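Asp/Glu-specific dipeptidyl-peptidase (Flavobacterium psychrophilum, PDB 5JXF) removes dipeptides from the N-terminus of oligopeptides as a serine-type peptidase of the S46 family, with strict specificity for Asp or Glu at P1. Local coordinates at residues 227-232 / 677-682; 650-655 / 697-702. All coordinates share one frame; numbering follows the deposited sequence.

Interaction 1: 227-232 / 677-682. With ARG (arginine), chain E; ASP (aspartic acid), chain F.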
loop_
_atom_site.group_PDB
_atom_site.type_symbol
_atom_site.label_atom_id
_atom_site.label_comp_id
_atom_site.label_asym_id
_atom_site.label_seq_id
_atom_site.Cartn_x
_atom_site.Cartn_y
_atom_site.Cartn_z
ATOM N N ASP A 227 -1.998 0.673 -10.287
ATOM C CA ASP A 227 -0.543 0.700 -10.401
ATOM C C ASP A 227 0.055 1.868 -11.223
ATOM O O ASP A 227 1.276 2.000 -11.310
ATOM C CB ASP A 227 -0.065 -0.622 -11.008
ATOM C CG ASP A 227 -0.055 -1.760 -9.983
ATOM O OD1 ASP A 227 -0.624 -1.552 -8.903
ATOM O OD2 ASP A 227 0.503 -2.846 -10.264
ATOM N N ASN A 228 -0.781 2.685 -11.845
ATOM C CA ASN A 228 -0.269 3.848 -12.593
ATOM C C ASN A 228 0.505 4.787 -11.671
ATOM O O ASN A 228 0.068 5.052 -10.548
ATOM C CB ASN A 228 -1.413 4.599 -13.255
ATOM C CG ASN A 228 -0.929 5.562 -14.358
ATOM O OD1 ASN A 228 0.129 5.361 -14.971
ATOM N ND2 ASN A 228 -1.701 6.605 -14.594
ATOM N N TRP A 229 1.657 5.267 -12.143
ATOM C CA TRP A 229 2.581 6.104 -11.350
ATOM C C TRP A 229 3.131 5.402 -10.095
ATOM O O TRP A 229 3.589 6.068 -9.186
ATOM C CB TRP A 229 1.932 7.422 -10.908
ATOM C CG TRP A 229 1.333 8.216 -12.008
ATOM C CD1 TRP A 229 0.015 8.285 -12.342
ATOM C CD2 TRP A 229 2.026 9.069 -12.923
ATOM N NE1 TRP A 229 -0.161 9.126 -13.410
ATOM C CE2 TRP A 229 1.057 9.626 -13.785
ATOM C CE3 TRP A 229 3.369 9.421 -13.094
ATOM C CZ2 TRP A 229 1.393 10.506 -14.827
ATOM C CZ3 TRP A 229 3.703 10.310 -14.127
ATOM C CH2 TRP A 229 2.715 10.842 -14.974
ATOM N N VAL A 230 3.105 4.077 -10.058
ATOM C CA VAL A 230 3.485 3.345 -8.844
ATOM C C VAL A 230 4.634 2.357 -9.072
ATOM O O VAL A 230 4.638 1.620 -10.054
ATOM C CB VAL A 230 2.279 2.567 -8.268
ATOM C CG1 VAL A 230 2.750 1.514 -7.278
ATOM C CG2 VAL A 230 1.273 3.519 -7.600
ATOM N N TRP A 231 5.631 2.403 -8.194
ATOM C CA TRP A 231 6.643 1.364 -8.073
ATOM C C TRP A 231 6.429 0.626 -6.720
ATOM O O TRP A 231 6.065 1.261 -5.730
ATOM C CB TRP A 231 8.045 1.962 -8.115
ATOM C CG TRP A 231 9.123 0.928 -8.006
ATOM C CD1 TRP A 231 9.877 0.631 -6.906
ATOM C CD2 TRP A 231 9.566 0.058 -9.046
ATOM N NE1 TRP A 231 10.760 -0.379 -7.199
ATOM C CE2 TRP A 231 10.585 -0.753 -8.505
ATOM C CE3 TRP A 231 9.202 -0.114 -10.384
ATOM C CZ2 TRP A 231 11.226 -1.732 -9.249
ATOM C CZ3 TRP A 231 9.836 -1.090 -11.116
ATOM C CH2 TRP A 231 10.842 -1.883 -10.551
ATOM N N PRO A 232 6.644 -0.700 -6.664
ATOM C CA PRO A 232 6.972 -1.707 -7.682
ATOM C C PRO A 232 5.903 -1.834 -8.766
ATOM O O PRO A 232 4.708 -1.640 -8.526
ATOM C CB PRO A 232 7.082 -2.998 -6.876
ATOM C CG PRO A 232 7.449 -2.539 -5.494
ATOM C CD PRO A 232 6.691 -1.276 -5.302
ATOM N N ASN A 677 11.375 3.049 -21.372
ATOM C CA ASN A 677 10.794 3.951 -20.385
ATOM C C ASN A 677 9.292 4.065 -20.514
ATOM O O ASN A 677 8.767 4.050 -21.624
ATOM C CB ASN A 677 11.418 5.331 -20.492
ATOM C CG ASN A 677 10.933 6.269 -19.427
ATOM O OD1 ASN A 677 11.314 6.138 -18.261
ATOM N ND2 ASN A 677 10.093 7.239 -19.813
ATOM N N PHE A 678 8.587 4.162 -19.384
ATOM C CA PHE A 678 7.135 4.280 -19.483
ATOM C C PHE A 678 6.408 4.952 -18.329
ATOM O O PHE A 678 5.215 5.225 -18.449
ATOM C CB PHE A 678 6.518 2.905 -19.742
ATOM C CG PHE A 678 6.439 2.002 -18.526
ATOM C CD1 PHE A 678 7.536 1.241 -18.130
ATOM C CD2 PHE A 678 5.241 1.852 -17.830
ATOM C CE1 PHE A 678 7.449 0.363 -17.039
ATOM C CE2 PHE A 678 5.139 0.980 -16.722
ATOM C CZ PHE A 678 6.241 0.235 -16.329
ATOM N N ASP A 679 7.103 5.280 -17.241
ATOM C CA ASP A 679 6.435 5.970 -16.154
ATOM C C ASP A 679 7.418 6.601 -15.192
ATOM O O ASP A 679 8.625 6.502 -15.385
ATOM C CB ASP A 679 5.534 4.994 -15.374
ATOM C CG ASP A 679 4.240 5.644 -14.903
ATOM O OD1 ASP A 679 4.150 6.888 -14.931
ATOM O OD2 ASP A 679 3.311 4.912 -14.501
ATOM N N ARG A 680 6.880 7.228 -14.145
ATOM C CA ARG A 680 7.659 7.682 -12.995
ATOM C C ARG A 680 7.046 7.096 -11.740
ATOM O O ARG A 680 5.860 6.771 -11.731
ATOM C CB ARG A 680 7.662 9.201 -12.876
ATOM C CG ARG A 680 8.540 9.945 -13.883
ATOM C CD ARG A 680 8.239 11.401 -13.781
ATOM N NE ARG A 680 7.115 11.744 -14.642
ATOM C CZ ARG A 680 6.467 12.901 -14.599
ATOM N NH1 ARG A 680 6.813 13.807 -13.697
ATOM N NH2 ARG A 680 5.469 13.143 -15.446
ATOM N N VAL A 681 7.829 6.996 -10.676
ATOM C CA VAL A 681 7.307 6.461 -9.415
ATOM C C VAL A 681 6.489 7.522 -8.674
ATOM O O VAL A 681 6.662 8.730 -8.896
ATOM C CB VAL A 681 8.441 5.938 -8.496
ATOM C CG1 VAL A 681 9.326 4.989 -9.256
ATOM C CG2 VAL A 681 9.267 7.079 -7.930
ATOM N N TRP A 682 5.615 7.062 -7.773
ATOM C CA TRP A 682 4.652 7.936 -7.081
ATOM C C TRP A 682 5.292 9.154 -6.447
ATOM O O TRP A 682 4.825 10.278 -6.614
ATOM C CB TRP A 682 3.892 7.150 -6.011
ATOM C CG TRP A 682 2.798 7.927 -5.363
ATOM C CD1 TRP A 682 2.681 8.237 -4.032
ATOM C CD2 TRP A 682 1.654 8.497 -6.011
ATOM N NE1 TRP A 682 1.540 8.967 -3.820
ATOM C CE2 TRP A 682 0.887 9.139 -5.014
ATOM C CE3 TRP A 682 1.199 8.521 -7.338
ATOM C CZ2 TRP A 682 -0.311 9.803 -5.300
ATOM C CZ3 TRP A 682 0.010 9.188 -7.621
ATOM C CH2 TRP A 682 -0.732 9.813 -6.608
HETATM N N ARG E . 1.573 6.936 -16.295
HETATM C CA ARG E . 1.976 6.747 -17.681
HETATM C C ARG E . 2.456 8.094 -18.235
HETATM O O ARG E . 1.717 9.073 -18.204
HETATM C CB ARG E . 0.819 6.181 -18.513
HETATM C CG ARG E . 0.374 4.768 -18.105
HETATM C CD ARG E . -0.843 4.303 -18.908
HETATM N NE ARG E . -1.979 5.203 -18.739
HETATM C CZ ARG E . -2.928 5.054 -17.810
HETATM N NH1 ARG E . -2.885 4.025 -16.964
HETATM N NH2 ARG E . -3.928 5.930 -17.728
HETATM N N ASP F . 3.698 8.149 -18.708
HETATM C CA ASP F . 4.294 9.406 -19.175
HETATM C C ASP F . 4.194 9.635 -20.672
HETATM O O ASP F . 5.159 10.067 -21.311
HETATM C CB ASP F . 5.768 9.488 -18.741
HETATM C CG ASP F . 5.944 10.042 -17.332
HETATM O OD1 ASP F . 5.032 10.734 -16.848
HETATM O OD2 ASP F . 7.003 9.800 -16.711
#
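Trp229 and Asp679 are joined by a hydrogen bond from Trp229 N to Asp679 OD2 (2.9 Å), although the place of OD2, which also forms a salt bridge with Arg233, is less certain. Further hydrogen bonds run to the bound Arg-Asp dipeptide. The amino N of its arginine donates to Asp679 OD1 at 2.9 Å and to Asn228 OD1, the latter modelled so short that its exact length is doubtful. Arg680 grips the aspartate carboxylate two-pronged and edge-on: NE bonds OD2, and NH2 bonds OD1, each at 2.8 Å. A bend at chi3 (-87°) turns the guanidinium toward that carboxylate.

Polar groups meet the Trp229 indole, whose NE1 is tied to Asn343 O, over one face and at its edge. Asp679 OD1 lies 3.2 Å above the rim of that face, with the arginine amino N over its centre. Arg680 NH2 comes to the indole edge, the ring and guanidinium planes standing 80° apart.

Apolar packing joins Trp231 CB to Val681 CG1 at 3.5 Å, while Trp229 CB meets the edge of the Trp682 ring. Trp229 CA makes a CA-H...O contact of 3.4 Å with Arg680 O, the angle at H being 138°.

Chemically, acceptors gather round the substrate's amino end and an arginine meets its P1 acid, consistent with dipeptide release and with the Asp/Glu selectivity attributed to Arg680.

Interaction 2: 650-655 / 697-702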
loop_
_atom_site.group_PDB
_atom_site.type_symbol
_atom_site.label_atom_id
_atom_site.label_comp_id
_atom_site.label_asym_id
_atom_site.label_seq_id
_atom_site.Cartn_x
_atom_site.Cartn_y
_atom_site.Cartn_z
ATOM N N CYS A 650 10.472 -5.240 -14.827
ATOM C CA CYS A 650 10.679 -3.792 -14.862
ATOM C C CYS A 650 11.894 -3.427 -14.035
ATOM O O CYS A 650 12.349 -4.221 -13.201
ATOM C CB CYS A 650 9.461 -3.018 -14.322
ATOM S SG CYS A 650 7.886 -3.289 -15.164
ATOM N N PHE A 651 12.409 -2.223 -14.263
ATOM C CA PHE A 651 13.405 -1.640 -13.371
ATOM C C PHE A 651 13.316 -0.113 -13.359
ATOM O O PHE A 651 12.548 0.479 -14.118
ATOM C CB PHE A 651 14.831 -2.107 -13.733
ATOM C CG PHE A 651 15.343 -1.617 -15.078
ATOM C CD1 PHE A 651 15.036 -2.297 -16.239
ATOM C CD2 PHE A 651 16.177 -0.510 -15.160
ATOM C CE1 PHE A 651 15.531 -1.861 -17.477
ATOM C CE2 PHE A 651 16.681 -0.080 -16.382
ATOM C CZ PHE A 651 16.352 -0.750 -17.540
ATOM N N ILE A 652 14.077 0.516 -12.465
ATOM C CA ILE A 652 13.991 1.956 -12.267
ATOM C C ILE A 652 15.378 2.571 -12.147
ATOM O O ILE A 652 16.307 1.913 -11.696
ATOM C CB ILE A 652 13.184 2.342 -10.987
ATOM C CG1 ILE A 652 13.608 1.489 -9.778
ATOM C CG2 ILE A 652 11.706 2.166 -11.217
ATOM C CD1 ILE A 652 12.988 1.980 -8.401
ATOM N N GLY A 653 15.498 3.835 -12.537
ATOM C CA GLY A 653 16.744 4.556 -12.404
ATOM C C GLY A 653 16.594 6.031 -12.093
ATOM O O GLY A 653 15.491 6.563 -11.979
ATOM N N THR A 654 17.728 6.700 -11.956
ATOM C CA THR A 654 17.752 8.104 -11.621
ATOM C C THR A 654 17.683 9.020 -12.859
ATOM O O THR A 654 18.156 10.140 -12.820
ATOM C CB THR A 654 19.017 8.442 -10.827
ATOM O OG1 THR A 654 20.173 8.096 -11.600
ATOM C CG2 THR A 654 19.038 7.644 -9.520
ATOM N N ASN A 655 17.080 8.548 -13.940
ATOM C CA ASN A 655 16.911 9.396 -15.118
ATOM C C ASN A 655 15.744 10.359 -14.939
ATOM O O ASN A 655 14.702 9.998 -14.414
ATOM C CB ASN A 655 16.686 8.549 -16.373
ATOM C CG ASN A 655 17.728 7.477 -16.552
ATOM O OD1 ASN A 655 18.848 7.753 -16.969
ATOM N ND2 ASN A 655 17.352 6.234 -16.270
ATOM N N ARG A 697 12.484 8.663 -9.664
ATOM C CA ARG A 697 12.965 7.562 -10.470
ATOM C C ARG A 697 12.098 7.405 -11.702
ATOM O O ARG A 697 10.903 7.686 -11.674
ATOM C CB ARG A 697 12.963 6.231 -9.681
ATOM C CG ARG A 697 13.822 6.197 -8.439
ATOM C CD ARG A 697 15.316 6.150 -8.759
ATOM N NE ARG A 697 16.135 5.998 -7.550
ATOM C CZ ARG A 697 16.521 7.016 -6.783
ATOM N NH1 ARG A 697 16.160 8.268 -7.088
ATOM N NH2 ARG A 697 17.261 6.787 -5.705
ATOM N N ASN A 698 12.689 6.918 -12.789
ATOM C CA ASN A 698 11.871 6.588 -13.938
ATOM C C ASN A 698 11.664 5.084 -13.968
ATOM O O ASN A 698 12.494 4.336 -13.448
ATOM C CB ASN A 698 12.508 7.111 -15.243
ATOM C CG ASN A 698 13.731 6.296 -15.685
ATOM O OD1 ASN A 698 14.721 6.163 -14.948
ATOM N ND2 ASN A 698 13.660 5.747 -16.895
ATOM N N VAL A 699 10.548 4.646 -14.541
ATOM C CA VAL A 699 10.238 3.223 -14.628
ATOM C C VAL A 699 10.345 2.736 -16.068
ATOM O O VAL A 699 9.773 3.344 -16.983
ATOM C CB VAL A 699 8.835 2.928 -14.084
ATOM C CG1 VAL A 699 8.642 1.410 -13.800
ATOM C CG2 VAL A 699 8.622 3.727 -12.805
ATOM N N MET A 700 11.071 1.631 -16.243
ATOM C CA MET A 700 11.381 1.028 -17.545
ATOM C C MET A 700 10.962 -0.419 -17.636
ATOM O O MET A 700 11.115 -1.187 -16.679
ATOM C CB MET A 700 12.884 1.125 -17.826
ATOM C CG MET A 700 13.388 2.524 -18.164
ATOM S SD MET A 700 15.063 2.888 -17.555
ATOM C CE MET A 700 14.775 2.852 -15.770
ATOM N N VAL A 701 10.423 -0.816 -18.780
ATOM C CA VAL A 701 10.226 -2.244 -19.006
ATOM C C VAL A 701 11.581 -2.836 -19.353
ATOM O O VAL A 701 12.290 -2.299 -20.204
ATOM C CB VAL A 701 9.227 -2.570 -20.146
ATOM C CG1 VAL A 701 8.785 -4.035 -20.037
ATOM C CG2 VAL A 701 8.023 -1.644 -20.139
ATOM N N ASP A 702 11.939 -3.934 -18.692
ATOM C CA ASP A 702 13.152 -4.687 -19.007
ATOM C C ASP A 702 13.030 -5.290 -20.412
ATOM O O ASP A 702 12.010 -5.909 -20.701
ATOM C CB ASP A 702 13.347 -5.790 -17.935
ATOM C CG ASP A 702 14.733 -6.379 -17.946
ATOM O OD1 ASP A 702 15.153 -6.902 -19.010
ATOM O OD2 ASP A 702 15.408 -6.291 -16.893
HETATM O O HOH W 1 14.964 -5.695 -14.293
#
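Phe651 and Met700 form a hydrogen-bonded antiparallel pair, with Phe651 N to Met700 O at 2.9 Å and Met700 N to Phe651 O at 2.8 Å. Gly653 and Asn698 repeat this pattern two residues on.

The side chain of Met700 can be followed outward across the Phe651 ring. CB sits over the ring face, 4.1 Å from the centroid and 15° off the normal, a CH-pi contact. SD approaches obliquely, 4.3 Å from the same centroid, as a Met-aromatic contact. Bends at chi2 and chi3 (-66°) bring the terminal CE to Phe651 CE2 at 3.6 Å and to Gly653 N at 3.5 Å. An alanine in place of Phe651 removes the ring that Met700 CB, SD and CE lie against, and the thioether would probably be left freer to turn, with a gap beside it.

Farther along, Asn655 ND2, which also bonds Thr280, donates to Asn698 OD1 at 2.9 Å, the two amide planes nearly perpendicular; Asn698 ND2 in turn bonds Asn677 OD1. On the other face of the sheet, Ile652 CG2 packs alongside Val699 CG2 at 3.8 Å. A water bridges Cys650 O and Asp702 OD2.

Strand 698-702 lies between 648-653 and 673-680 in an antiparallel sheet, with 601-608 flanking 648-653 beyond. On one face of it Trp231 packs against Cys650, Ile652 and Val699, and Phe678 against Cys650, Val699 and Val701. Asp702, salt-bridged to Arg704, caps the N-terminus of helix 703-713.

How the interactions relate
Interactions 1 and 2 have centres about 9 Å apart and share a sheet, in which strand 673-680 pairs with strand 698-702. Phe678 N lies 2.8 Å from Val699 O, a probable hydrogen bond at the classic beta bulge where Phe678 and Asp679 both face Val699. Asn677 OD1 and Asn698 ND2, 2.7 Å apart, probably make a second link, and Trp231 NE1, hydrogen-bonded to Asn604 O, packs at 3.5 Å on Ile652 CD1. Interaction 1 lines the dipeptide pocket directly; interaction 2 stands behind it, the Asn698 side chain about 6 Å from the bound aspartic acid. Both approach the probable charge relay: between nearest side-chain atoms, Asp679 is about 6 Å from Asp237, and Val701 about 4 Å.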